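Local atomic coordinates of serine-pyruvate aminotransferase (AgxT) (Sulfolobus solfataricus, PDB entry 3ZRQ), a protein that probably catalyses pyridoxal-phosphate-dependent transfer of amino groups, as a serine-pyruvate and alanine-glyoxylate transaminase of the class-V aminotransferase family. Residues D163-V168 with L184-K189; G9-K14 with G339-V344; A352-E357 with E371-V376; V136-G141 with N299-V304. All blocks are in the same frame, centred on the assembly; numbering follows the deposited sequence. Where two conformers were deposited one is given.

Interaction 1: D163-V168 with L184-K189. With PMP (4'-deoxy-4'-aminopyridoxal-5'-phosphate), chain C.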
loop_
_atom_site.group_PDB
_atom_site.type_symbol
_atom_site.label_atom_id
_atom_site.label_comp_id
_atom_site.label_asym_id
_atom_site.label_seq_id
_atom_site.Cartn_x
_atom_site.Cartn_y
_atom_site.Cartn_z
ATOM N N ASP A 163 -7.752 -33.678 -3.985
ATOM C CA ASP A 163 -7.134 -32.591 -3.260
ATOM C C ASP A 163 -5.945 -32.094 -4.116
ATOM O O ASP A 163 -4.884 -32.749 -4.174
ATOM C CB ASP A 163 -6.727 -33.080 -1.869
ATOM C CG ASP A 163 -5.767 -32.148 -1.165
ATOM O OD1 ASP A 163 -5.425 -31.060 -1.703
ATOM O OD2 ASP A 163 -5.321 -32.519 -0.058
ATOM N N GLY A 164 -6.188 -30.975 -4.818
ATOM C CA GLY A 164 -5.164 -30.229 -5.567
ATOM C C GLY A 164 -4.604 -28.989 -4.864
ATOM O O GLY A 164 -4.140 -28.053 -5.527
ATOM N N VAL A 165 -4.612 -28.988 -3.528
ATOM C CA VAL A 165 -4.064 -27.867 -2.738
ATOM C C VAL A 165 -2.610 -27.488 -3.118
ATOM O O VAL A 165 -2.304 -26.285 -3.257
ATOM C CB VAL A 165 -4.214 -28.099 -1.205
ATOM C CG1 VAL A 165 -3.420 -27.085 -0.424
ATOM C CG2 VAL A 165 -5.733 -28.050 -0.786
ATOM N N SER A 166 -1.721 -28.480 -3.267
ATOM C CA SER A 166 -0.341 -28.222 -3.711
ATOM C C SER A 166 -0.088 -28.583 -5.191
ATOM O O SER A 166 1.055 -28.890 -5.596
ATOM C CB SER A 166 0.660 -28.965 -2.824
ATOM O OG SER A 166 0.710 -28.429 -1.530
ATOM N N SER A 167 -1.136 -28.564 -6.004
ATOM C CA SER A 167 -0.948 -28.862 -7.429
ATOM C C SER A 167 -1.562 -27.849 -8.405
ATOM O O SER A 167 -0.946 -27.535 -9.434
ATOM C CB SER A 167 -1.427 -30.281 -7.775
ATOM O OG SER A 167 -2.843 -30.298 -7.910
ATOM N N VAL A 168 -2.760 -27.358 -8.089
ATOM C CA VAL A 168 -3.474 -26.446 -8.969
ATOM C C VAL A 168 -2.691 -25.131 -9.126
ATOM O O VAL A 168 -2.310 -24.510 -8.144
ATOM C CB VAL A 168 -4.948 -26.217 -8.522
ATOM C CG1 VAL A 168 -5.664 -25.216 -9.438
ATOM C CG2 VAL A 168 -5.702 -27.584 -8.523
ATOM N N LEU A 184 -10.314 -29.647 -5.815
ATOM C CA LEU A 184 -10.228 -28.521 -4.886
ATOM C C LEU A 184 -8.786 -28.017 -4.705
ATOM O O LEU A 184 -7.810 -28.724 -5.017
ATOM C CB LEU A 184 -10.871 -28.877 -3.525
ATOM C CG LEU A 184 -10.235 -30.021 -2.718
ATOM C CD1 LEU A 184 -9.147 -29.477 -1.770
ATOM C CD2 LEU A 184 -11.342 -30.732 -1.898
ATOM N N THR A 185 -8.666 -26.794 -4.199
ATOM C CA THR A 185 -7.366 -26.201 -3.898
ATOM C C THR A 185 -7.546 -25.114 -2.828
ATOM O O THR A 185 -8.654 -24.967 -2.241
ATOM C CB THR A 185 -6.598 -25.726 -5.216
ATOM O OG1 THR A 185 -5.234 -25.351 -4.926
ATOM C CG2 THR A 185 -7.295 -24.570 -5.917
ATOM N N ALA A 186 -6.461 -24.397 -2.535
ATOM C CA ALA A 186 -6.504 -23.286 -1.605
ATOM C C ALA A 186 -5.927 -22.067 -2.317
ATOM O O ALA A 186 -5.339 -22.191 -3.418
ATOM C CB ALA A 186 -5.708 -23.606 -0.334
ATOM N N SER A 187 -6.104 -20.894 -1.708
ATOM C CA SER A 187 -5.598 -19.658 -2.291
ATOM C C SER A 187 -4.092 -19.391 -2.155
ATOM O O SER A 187 -3.540 -18.617 -2.949
ATOM C CB SER A 187 -6.410 -18.442 -1.809
ATOM O OG SER A 187 -6.434 -18.330 -0.392
ATOM N N GLN A 188 -3.437 -20.039 -1.184
ATOM C CA GLN A 188 -2.123 -19.598 -0.733
ATOM C C GLN A 188 -0.983 -20.453 -1.253
ATOM O O GLN A 188 0.153 -20.240 -0.847
ATOM C CB GLN A 188 -2.062 -19.519 0.805
ATOM C CG GLN A 188 -1.940 -20.904 1.533
ATOM C CD GLN A 188 -3.286 -21.649 1.696
ATOM O OE1 GLN A 188 -4.352 -21.139 1.327
ATOM N NE2 GLN A 188 -3.229 -22.858 2.258
ATOM N N LYS A 189 -1.267 -21.362 -2.185
ATOM C CA LYS A 189 -0.184 -22.235 -2.689
ATOM C C LYS A 189 0.309 -21.831 -4.058
ATOM O O LYS A 189 0.835 -20.714 -4.213
ATOM C CB LYS A 189 -0.628 -23.689 -2.676
ATOM C CG LYS A 189 0.107 -24.493 -1.716
ATOM C CD LYS A 189 -0.455 -24.360 -0.364
ATOM C CE LYS A 189 -0.162 -25.689 0.311
ATOM N NZ LYS A 189 -0.669 -25.778 1.657
HETATM N N1 PMP C . -3.990 -30.699 1.370
HETATM C C2 PMP C . -2.655 -30.528 1.160
HETATM C C2A PMP C . -2.011 -31.368 0.091
HETATM C C3 PMP C . -1.952 -29.507 1.806
HETATM O O3 PMP C . -0.664 -29.265 1.456
HETATM C C4 PMP C . -2.620 -28.783 2.807
HETATM C C4A PMP C . -1.879 -27.903 3.774
HETATM N N4A PMP C . -1.069 -26.980 3.093
HETATM C C5 PMP C . -3.991 -29.000 3.025
HETATM C C6 PMP C . -4.664 -29.974 2.304
HETATM C C5A PMP C . -4.813 -28.188 4.019
HETATM O O4P PMP C . -4.875 -26.850 3.535
HETATM P P PMP C . -5.123 -25.645 4.577
HETATM O O1P PMP C . -3.952 -25.549 5.530
HETATM O O2P PMP C . -6.406 -25.919 5.341
HETATM O O3P PMP C . -5.251 -24.420 3.710
#
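Asp163 and Leu184 pair as neighbours in parallel strands, CA to CA 5.4 Å, and the chain then leaves the sheet at Gly164, whose N makes a weak hydrogen bond to Leu184 O. The strands belong to the large mixed sheet of a fold-type-I aminotransferase, and the contact forms the floor of the cofactor site. Gly164 O takes three donors: Val168 N, Ser167 N and Thr185 OG1, the last at 3.0 Å and from above the carbonyl plane. A side chain at Gly164 would clash with Leu184 O.

Asp163 OD1 accepts from Val165 N at 2.9 Å, closing an Asx turn. Its other oxygen, OD2, lies 2.7 Å from N1 of the PMP ring, the usual place of the aspartate in this fold. With an alanine here, the pyridine nitrogen would probably lose its carboxylate mate and the turn at Val165 its acceptor.

Val165 lies against one face of the pyridine. Its CG1 is anti to the backbone N (chi1 169°) and touches both PMP C3 and Lys189 CE. CG2 meets Leu184 CD1 at 3.8 Å. Ser166 OG has its polar partner in Thr138.

Gln188 NE2 donates to the phosphate oxygen O3P. Lys189 occupies the place of the lysine that carries the cofactor in this family. Its NZ is modelled 1.9 Å from PMP N4A, a doubtful bond length. Nearer the backbone, Lys189 CB lies 3.1 Å from Val165 O.

Interaction 2: G9-K14 with G339-V344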
loop_
_atom_site.group_PDB
_atom_site.type_symbol
_atom_site.label_atom_id
_atom_site.label_comp_id
_atom_site.label_asym_id
_atom_site.label_seq_id
_atom_site.Cartn_x
_atom_site.Cartn_y
_atom_site.Cartn_z
ATOM N N GLY A 9 3.225 -22.650 1.635
ATOM C CA GLY A 9 2.046 -21.790 1.426
ATOM C C GLY A 9 1.498 -21.144 2.698
ATOM O O GLY A 9 1.204 -21.846 3.661
ATOM N N PRO A 10 1.387 -19.794 2.733
ATOM C CA PRO A 10 1.856 -18.864 1.702
ATOM C C PRO A 10 3.327 -19.078 1.327
ATOM O O PRO A 10 4.136 -19.581 2.124
ATOM C CB PRO A 10 1.682 -17.477 2.351
ATOM C CG PRO A 10 0.613 -17.650 3.367
ATOM C CD PRO A 10 0.671 -19.097 3.825
ATOM N N THR A 11 3.637 -18.713 0.094
ATOM C CA THR A 11 5.002 -18.604 -0.383
ATOM C C THR A 11 5.172 -17.089 -0.598
ATOM O O THR A 11 4.375 -16.309 -0.064
ATOM C CB THR A 11 5.177 -19.469 -1.672
ATOM O OG1 THR A 11 6.362 -19.084 -2.379
ATOM C CG2 THR A 11 3.930 -19.351 -2.597
ATOM N N THR A 12 6.189 -16.657 -1.339
ATOM C CA THR A 12 6.348 -15.227 -1.618
ATOM C C THR A 12 5.170 -14.761 -2.489
ATOM O O THR A 12 4.868 -15.383 -3.523
ATOM C CB THR A 12 7.709 -14.921 -2.293
ATOM O OG1 THR A 12 8.762 -15.503 -1.517
ATOM C CG2 THR A 12 7.945 -13.403 -2.376
ATOM N N ILE A 13 4.482 -13.703 -2.058
ATOM C CA ILE A 13 3.347 -13.181 -2.819
ATOM C C ILE A 13 3.771 -11.955 -3.654
ATOM O O ILE A 13 4.408 -11.065 -3.150
ATOM C CB ILE A 13 2.159 -12.825 -1.892
ATOM C CG1 ILE A 13 1.796 -14.051 -1.008
ATOM C CG2 ILE A 13 0.977 -12.358 -2.736
ATOM C CD1 ILE A 13 0.701 -13.811 -0.011
ATOM N N LYS A 14 3.426 -11.927 -4.942
ATOM C CA LYS A 14 3.670 -10.730 -5.774
ATOM C C LYS A 14 3.044 -9.477 -5.156
ATOM O O LYS A 14 1.922 -9.532 -4.616
ATOM C CB LYS A 14 3.123 -10.928 -7.186
ATOM C CG LYS A 14 4.145 -11.240 -8.250
ATOM C CD LYS A 14 3.526 -10.993 -9.624
ATOM C CE LYS A 14 4.555 -11.050 -10.739
ATOM N NZ LYS A 14 3.998 -10.424 -11.980
ATOM N N GLY A 339 9.663 -25.461 -0.859
ATOM C CA GLY A 339 8.477 -25.050 -1.602
ATOM C C GLY A 339 8.915 -24.209 -2.779
ATOM O O GLY A 339 9.505 -23.129 -2.591
ATOM N N HIS A 340 8.609 -24.687 -3.986
ATOM C CA HIS A 340 8.924 -23.985 -5.206
ATOM C C HIS A 340 7.682 -23.890 -6.072
ATOM O O HIS A 340 7.458 -24.704 -6.971
ATOM C CB HIS A 340 10.092 -24.670 -5.957
ATOM C CG HIS A 340 10.067 -26.174 -5.915
ATOM N ND1 HIS A 340 9.282 -26.939 -6.766
ATOM C CD2 HIS A 340 10.778 -27.052 -5.167
ATOM C CE1 HIS A 340 9.502 -28.222 -6.522
ATOM N NE2 HIS A 340 10.397 -28.318 -5.552
ATOM N N MET A 341 6.862 -22.881 -5.794
ATOM C CA MET A 341 5.553 -22.775 -6.387
ATOM C C MET A 341 5.035 -21.339 -6.436
ATOM O O MET A 341 5.454 -20.483 -5.645
ATOM C CB MET A 341 4.541 -23.657 -5.633
ATOM C CG MET A 341 4.128 -23.059 -4.259
ATOM S SD MET A 341 3.101 -24.196 -3.299
ATOM C CE MET A 341 4.375 -25.116 -2.415
ATOM N N GLY A 342 4.099 -21.082 -7.347
ATOM C CA GLY A 342 3.434 -19.786 -7.393
ATOM C C GLY A 342 4.155 -18.859 -8.370
ATOM O O GLY A 342 4.089 -19.060 -9.582
ATOM N N TRP A 343 4.857 -17.862 -7.823
ATOM C CA TRP A 343 5.591 -16.855 -8.624
ATOM C C TRP A 343 7.075 -17.201 -8.742
ATOM O O TRP A 343 7.871 -16.362 -9.154
ATOM C CB TRP A 343 5.418 -15.448 -8.006
ATOM C CG TRP A 343 3.995 -15.146 -7.660
ATOM C CD1 TRP A 343 3.472 -14.988 -6.400
ATOM C CD2 TRP A 343 2.900 -14.992 -8.573
ATOM N NE1 TRP A 343 2.118 -14.739 -6.478
ATOM C CE2 TRP A 343 1.738 -14.748 -7.795
ATOM C CE3 TRP A 343 2.781 -15.050 -9.973
ATOM C CZ2 TRP A 343 0.471 -14.568 -8.368
ATOM C CZ3 TRP A 343 1.531 -14.845 -10.545
ATOM C CH2 TRP A 343 0.389 -14.603 -9.748
ATOM N N VAL A 344 7.435 -18.437 -8.388
ATOM C CA VAL A 344 8.818 -18.913 -8.355
ATOM C C VAL A 344 9.517 -18.757 -9.727
ATOM O O VAL A 344 8.910 -18.994 -10.771
ATOM C CB VAL A 344 8.880 -20.374 -7.799
ATOM C CG1 VAL A 344 8.307 -21.402 -8.802
ATOM C CG2 VAL A 344 10.290 -20.748 -7.339
HETATM O O HOH W 1 5.472 -17.565 -5.069
HETATM O O HOH W 2 7.832 -21.080 -3.446
#
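Trp343 sets CG beside its backbone N, chi1 -47°, which brings the indole up to Lys14. The lysine chain runs extended beyond CG and crosses the indole at about a right angle. Lys14 CG sits over one face of the five-membered ring, 4.0 Å from the centroid and 13° off the normal, a CH-pi contact. At the edge of the same ring, in its plane, Thr12 O lies 3.2 Å from Trp343 CD1. The indole NE1 is bonded to Gly192 O.

Thr11 holds OG1 anti to the backbone N, chi1 163°, and this leaves CG2 to press on Met341 O at 3.6 Å. The two segments are loops that leave a four-stranded mixed sheet, and the contact ties them together. One leads from strand 4-5 to helix 15-19, with Lys14 at the N-cap position. The other leads from strand 335-339 to helix 346-363. At the backbone angles of Gly342 a CB would run into Met341 O and come close to Thr11 CG2. The 9-14 loop also meets the second subunit, where Pro10 packs on Val26.

Two waters bridge the loops. Water 1 donates to Thr12 O at 2.7 Å and to Met341 O, accepts from Trp343 N at 2.8 Å and is bonded to Thr11 OG1. Water 2 is bonded to Thr11 OG1 at 2.7 Å, donates to Gly339 O and accepts from Met341 N. Thr11 OG1 also bonds Leu5 O.

Interaction 3: A352-E357 with E371-V376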
loop_
_atom_site.group_PDB
_atom_site.type_symbol
_atom_site.label_atom_id
_atom_site.label_comp_id
_atom_site.label_asym_id
_atom_site.label_seq_id
_atom_site.Cartn_x
_atom_site.Cartn_y
_atom_site.Cartn_z
ATOM N N ALA A 352 17.973 -20.741 -3.783
ATOM C CA ALA A 352 17.661 -21.892 -2.925
ATOM C C ALA A 352 18.867 -22.831 -2.779
ATOM O O ALA A 352 19.279 -23.143 -1.664
ATOM C CB ALA A 352 16.425 -22.647 -3.444
ATOM N N ILE A 353 19.437 -23.250 -3.903
ATOM C CA ILE A 353 20.560 -24.190 -3.881
ATOM C C ILE A 353 21.836 -23.558 -3.323
ATOM O O ILE A 353 22.595 -24.213 -2.608
ATOM C CB ILE A 353 20.765 -24.833 -5.257
ATOM C CG1 ILE A 353 19.538 -25.695 -5.612
ATOM C CG2 ILE A 353 22.043 -25.654 -5.333
ATOM C CD1 ILE A 353 19.276 -26.884 -4.643
ATOM N N SER A 354 22.039 -22.274 -3.609
ATOM C CA SER A 354 23.142 -21.550 -2.990
ATOM C C SER A 354 23.017 -21.502 -1.463
ATOM O O SER A 354 23.973 -21.844 -0.748
ATOM C CB SER A 354 23.280 -20.147 -3.590
ATOM O OG SER A 354 24.434 -19.518 -3.062
ATOM N N VAL A 355 21.854 -21.090 -0.952
ATOM C CA VAL A 355 21.620 -21.041 0.507
ATOM C C VAL A 355 21.729 -22.423 1.162
ATOM O O VAL A 355 22.234 -22.552 2.281
ATOM C CB VAL A 355 20.278 -20.330 0.877
ATOM C CG1 VAL A 355 19.940 -20.498 2.363
ATOM C CG2 VAL A 355 20.356 -18.831 0.545
ATOM N N ILE A 356 21.273 -23.456 0.457
ATOM C CA ILE A 356 21.424 -24.836 0.930
ATOM C C ILE A 356 22.908 -25.241 1.023
ATOM O O ILE A 356 23.339 -25.773 2.051
ATOM C CB ILE A 356 20.618 -25.846 0.071
ATOM C CG1 ILE A 356 19.112 -25.647 0.313
ATOM C CG2 ILE A 356 21.012 -27.303 0.410
ATOM C CD1 ILE A 356 18.235 -26.216 -0.779
ATOM N N GLU A 357 23.677 -24.961 -0.024
ATOM C CA GLU A 357 25.127 -25.243 -0.021
ATOM C C GLU A 357 25.861 -24.603 1.165
ATOM O O GLU A 357 26.570 -25.288 1.912
ATOM C CB GLU A 357 25.770 -24.744 -1.309
ATOM C CG GLU A 357 25.521 -25.565 -2.544
ATOM C CD GLU A 357 26.635 -25.401 -3.556
ATOM O OE1 GLU A 357 27.808 -25.462 -3.140
ATOM O OE2 GLU A 357 26.350 -25.206 -4.754
ATOM N N GLU A 371 29.178 -27.716 -6.784
ATOM C CA GLU A 371 28.484 -28.492 -7.829
ATOM C C GLU A 371 26.996 -28.185 -7.989
ATOM O O GLU A 371 26.449 -28.258 -9.098
ATOM C CB GLU A 371 28.677 -29.995 -7.595
ATOM C CG GLU A 371 30.126 -30.451 -7.674
ATOM C CD GLU A 371 30.716 -30.255 -9.062
ATOM O OE1 GLU A 371 30.497 -31.119 -9.935
ATOM O OE2 GLU A 371 31.380 -29.225 -9.286
ATOM N N GLY A 372 26.363 -27.830 -6.883
ATOM C CA GLY A 372 24.936 -27.510 -6.855
ATOM C C GLY A 372 24.537 -26.370 -7.785
ATOM O O GLY A 372 23.775 -26.573 -8.729
ATOM N N VAL A 373 25.057 -25.166 -7.530
ATOM C CA VAL A 373 24.669 -24.003 -8.338
ATOM C C VAL A 373 24.981 -24.243 -9.819
ATOM O O VAL A 373 24.194 -23.883 -10.699
ATOM C CB VAL A 373 25.297 -22.672 -7.842
ATOM C CG1 VAL A 373 24.651 -21.505 -8.566
ATOM C CG2 VAL A 373 25.092 -22.497 -6.354
ATOM N N LYS A 374 26.113 -24.888 -10.072
ATOM C CA LYS A 374 26.564 -25.203 -11.419
ATOM C C LYS A 374 25.520 -26.060 -12.156
ATOM O O LYS A 374 25.101 -25.715 -13.269
ATOM C CB LYS A 374 27.923 -25.926 -11.358
ATOM C CG LYS A 374 28.704 -25.990 -12.682
ATOM C CD LYS A 374 29.701 -27.172 -12.734
ATOM C CE LYS A 374 31.017 -26.896 -11.989
ATOM N NZ LYS A 374 31.973 -28.027 -12.146
ATOM N N ALA A 375 25.079 -27.148 -11.521
ATOM C CA ALA A 375 24.019 -28.002 -12.090
ATOM C C ALA A 375 22.687 -27.259 -12.316
ATOM O O ALA A 375 22.009 -27.496 -13.318
ATOM C CB ALA A 375 23.811 -29.249 -11.229
ATOM N N VAL A 376 22.335 -26.351 -11.409
ATOM C CA VAL A 376 21.140 -25.503 -11.567
ATOM C C VAL A 376 21.266 -24.609 -12.805
ATOM O O VAL A 376 20.365 -24.571 -13.646
ATOM C CB VAL A 376 20.877 -24.622 -10.307
ATOM C CG1 VAL A 376 19.731 -23.641 -10.543
ATOM C CG2 VAL A 376 20.609 -25.492 -9.064
#
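Ile353 and Gly372 meet where two antiparallel helices pack as a hairpin, their axes 8.8 Å apart and 170° between directions. This side is tight. Ile353 CG2 lies 3.6 Å from Gly372 C, and a side chain on the glycine would clash with it. Ile353 CG1 is beside the backbone N, chi1 -65°, where it meets Val376 CG2 at 3.6 Å.

Glu357 reaches across to the start of the second helix. Its OE2 accepts from Val373 N at 3.1 Å, met nearly along the C-O axis, while OE1 accepts from Gly370 N. Glu377 of the third subunit brings a second carboxylate close to OE2; the amides at the helix start probably offset part of this like charge. An alanine in place of Glu357 would probably leave the amides of Val373 and Gly370 without this acceptor and open a gap beside Val373 CG2.

The outer side is looser. Exposed Lys374 turns from the first helix, and Lys374 NZ pairs with Glu371 OE2 in a salt bridge of 3.2 Å within its own helix.

Ile353 also packs on Ile278 and Leu282 of helix 264-284. Ile356 rests on strands 323-327 and 335-339, and Val373 meets its own copy in the third subunit.

Interaction 4: V136-G141 with N299-V304. With PMP (4'-deoxy-4'-aminopyridoxal-5'-phosphate), chain C.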
loop_
_atom_site.group_PDB
_atom_site.type_symbol
_atom_site.label_atom_id
_atom_site.label_comp_id
_atom_site.label_asym_id
_atom_site.label_seq_id
_atom_site.Cartn_x
_atom_site.Cartn_y
_atom_site.Cartn_z
ATOM N N VAL A 136 -0.801 -33.751 -5.092
ATOM C CA VAL A 136 0.544 -33.670 -4.574
ATOM C C VAL A 136 0.450 -33.747 -3.062
ATOM O O VAL A 136 -0.256 -32.945 -2.433
ATOM C CB VAL A 136 1.268 -32.346 -5.017
ATOM C CG1 VAL A 136 2.528 -32.089 -4.168
ATOM C CG2 VAL A 136 1.601 -32.364 -6.486
ATOM N N GLU A 137 1.120 -34.751 -2.494
ATOM C CA GLU A 137 1.210 -34.942 -1.061
ATOM C C GLU A 137 2.351 -34.093 -0.494
ATOM O O GLU A 137 3.535 -34.424 -0.622
ATOM C CB GLU A 137 1.413 -36.439 -0.737
ATOM C CG GLU A 137 1.746 -36.751 0.732
ATOM C CD GLU A 137 0.650 -36.215 1.676
ATOM O OE1 GLU A 137 -0.537 -36.543 1.437
ATOM O OE2 GLU A 137 0.996 -35.458 2.611
ATOM N N THR A 138 1.977 -33.003 0.178
ATOM C CA THR A 138 2.909 -31.952 0.567
ATOM C C THR A 138 3.942 -32.439 1.575
ATOM O O THR A 138 5.078 -31.929 1.582
ATOM C CB THR A 138 2.130 -30.729 1.155
ATOM O OG1 THR A 138 1.040 -30.421 0.283
ATOM C CG2 THR A 138 3.015 -29.497 1.293
ATOM N N SER A 139 3.587 -33.423 2.405
ATOM C CA SER A 139 4.546 -33.905 3.409
ATOM C C SER A 139 5.784 -34.590 2.790
ATOM O O SER A 139 6.852 -34.589 3.385
ATOM C CB SER A 139 3.884 -34.865 4.411
ATOM O OG SER A 139 3.266 -35.951 3.720
ATOM N N THR A 140 5.645 -35.128 1.588
ATOM C CA THR A 140 6.719 -35.955 1.000
ATOM C C THR A 140 7.148 -35.476 -0.379
ATOM O O THR A 140 8.133 -35.962 -0.908
ATOM C CB THR A 140 6.305 -37.439 0.873
ATOM O OG1 THR A 140 5.145 -37.524 0.053
ATOM C CG2 THR A 140 6.045 -38.072 2.210
ATOM N N GLY A 141 6.407 -34.540 -0.960
ATOM C CA GLY A 141 6.669 -34.054 -2.325
ATOM C C GLY A 141 6.303 -35.038 -3.417
ATOM O O GLY A 141 6.832 -34.974 -4.520
ATOM N N ASN A 299 6.353 -30.967 -8.843
ATOM C CA ASN A 299 6.948 -29.700 -9.215
ATOM C C ASN A 299 6.643 -28.499 -8.273
ATOM O O ASN A 299 6.949 -27.355 -8.605
ATOM C CB ASN A 299 6.695 -29.442 -10.693
ATOM C CG ASN A 299 7.433 -30.474 -11.578
ATOM O OD1 ASN A 299 8.373 -31.149 -11.121
ATOM N ND2 ASN A 299 6.976 -30.632 -12.812
ATOM N N THR A 300 6.124 -28.786 -7.082
ATOM C CA THR A 300 5.852 -27.738 -6.079
ATOM C C THR A 300 6.618 -27.916 -4.795
ATOM O O THR A 300 6.887 -26.923 -4.125
ATOM C CB THR A 300 4.359 -27.612 -5.735
ATOM O OG1 THR A 300 3.900 -28.884 -5.230
ATOM C CG2 THR A 300 3.590 -27.246 -6.998
ATOM N N VAL A 301 6.969 -29.158 -4.457
ATOM C CA VAL A 301 7.618 -29.484 -3.165
ATOM C C VAL A 301 8.674 -30.575 -3.353
ATOM O O VAL A 301 8.430 -31.585 -4.035
ATOM C CB VAL A 301 6.558 -29.993 -2.128
ATOM C CG1 VAL A 301 7.226 -30.319 -0.795
ATOM C CG2 VAL A 301 5.459 -28.933 -1.900
ATOM N N THR A 302 9.829 -30.395 -2.713
ATOM C CA THR A 302 10.865 -31.413 -2.710
ATOM C C THR A 302 11.355 -31.613 -1.274
ATOM O O THR A 302 11.766 -30.670 -0.605
ATOM C CB THR A 302 12.044 -31.001 -3.619
ATOM O OG1 THR A 302 11.558 -30.769 -4.947
ATOM C CG2 THR A 302 13.119 -32.111 -3.654
ATOM N N GLY A 303 11.305 -32.855 -0.826
ATOM C CA GLY A 303 11.854 -33.238 0.472
ATOM C C GLY A 303 13.327 -33.558 0.308
ATOM O O GLY A 303 13.719 -34.292 -0.602
ATOM N N VAL A 304 14.156 -33.018 1.200
ATOM C CA VAL A 304 15.610 -33.178 1.080
ATOM C C VAL A 304 16.103 -33.919 2.292
ATOM O O VAL A 304 15.993 -33.415 3.403
ATOM C CB VAL A 304 16.331 -31.795 0.946
ATOM C CG1 VAL A 304 17.817 -31.986 0.745
ATOM C CG2 VAL A 304 15.754 -30.983 -0.221
HETATM N N1 PMP C . -3.990 -30.699 1.370
HETATM C C2 PMP C . -2.655 -30.528 1.160
HETATM C C2A PMP C . -2.011 -31.368 0.091
HETATM C C3 PMP C . -1.952 -29.507 1.806
HETATM O O3 PMP C . -0.664 -29.265 1.456
HETATM C C4 PMP C . -2.620 -28.783 2.807
HETATM C C4A PMP C . -1.879 -27.903 3.774
HETATM N N4A PMP C . -1.069 -26.980 3.093
HETATM C C5 PMP C . -3.991 -29.000 3.025
HETATM C C6 PMP C . -4.664 -29.974 2.304
HETATM C C5A PMP C . -4.813 -28.188 4.019
HETATM O O4P PMP C . -4.875 -26.850 3.535
HETATM P P PMP C . -5.123 -25.645 4.577
HETATM O O1P PMP C . -3.952 -25.549 5.530
HETATM O O2P PMP C . -6.406 -25.919 5.341
HETATM O O3P PMP C . -5.251 -24.420 3.710
HETATM O O HOH W 3 10.462 -35.370 -2.255
#
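Thr138 OG1 is gripped by two oxygens, O3 of PMP and Ser166 OG, while its CG2 touches Val301 CG2 at 4.1 Å. The modelled 2.4 Å from Thr138 OG1 to PMP O3 is very short, and its exact length is doubtful. Either oxygen could be the donor.

Segment 136-141 supplies the first strand and the turn of a small hairpin with strand 142-143. It packs against strand 301-305, the edge strand of the smaller mixed sheet in this chain. Within the turn, Glu137 O takes both Thr140 N and Gly141 N. Glu137 OE2 takes Ser139 OG at 2.6 Å and Ser139 N, which come from opposite faces of its plane.

Val301 fills the join. Its CG1, anti to the backbone N (chi1 -180°), meets Thr138 O at 3.6 Å. That carbonyl accepts a hydrogen bond from Arg337 NH1. Gly141 CA lies 3.5 Å from Val301 O, and a side chain there would clash with this oxygen.

Val136 CG1 meets Thr300 OG1, whose polar partner is Ser166 O. At the other end, water 3 donates to Thr140 O at 2.8 Å and accepts from Gly303 N at 3.0 Å.

Overall arrangement
Interactions 1 and 4 both touch the cofactor, and their centres lie 13 Å apart. Ser166 joins them: its OG is 2.7 Å from Thr138 OG1, and its O is 2.9 Å from Thr300 OG1. Interaction 2 adjoins both. Lys189 CG lies 3.4 Å from Met341 SD, and His340 NE2 is 2.8 Å from Thr302 OG1. Along the chain, interaction 1 is nested inside interaction 4, and both inside interaction 2. Thr243 and Tyr240 of the second subunit, with Gly63 and Thr64 of this chain, complete the cofactor site. Interaction 3 stands apart at a subunit interface, its centre about 28 Å from that of interaction 1 and its nearest atoms about 5 Å from interaction 4.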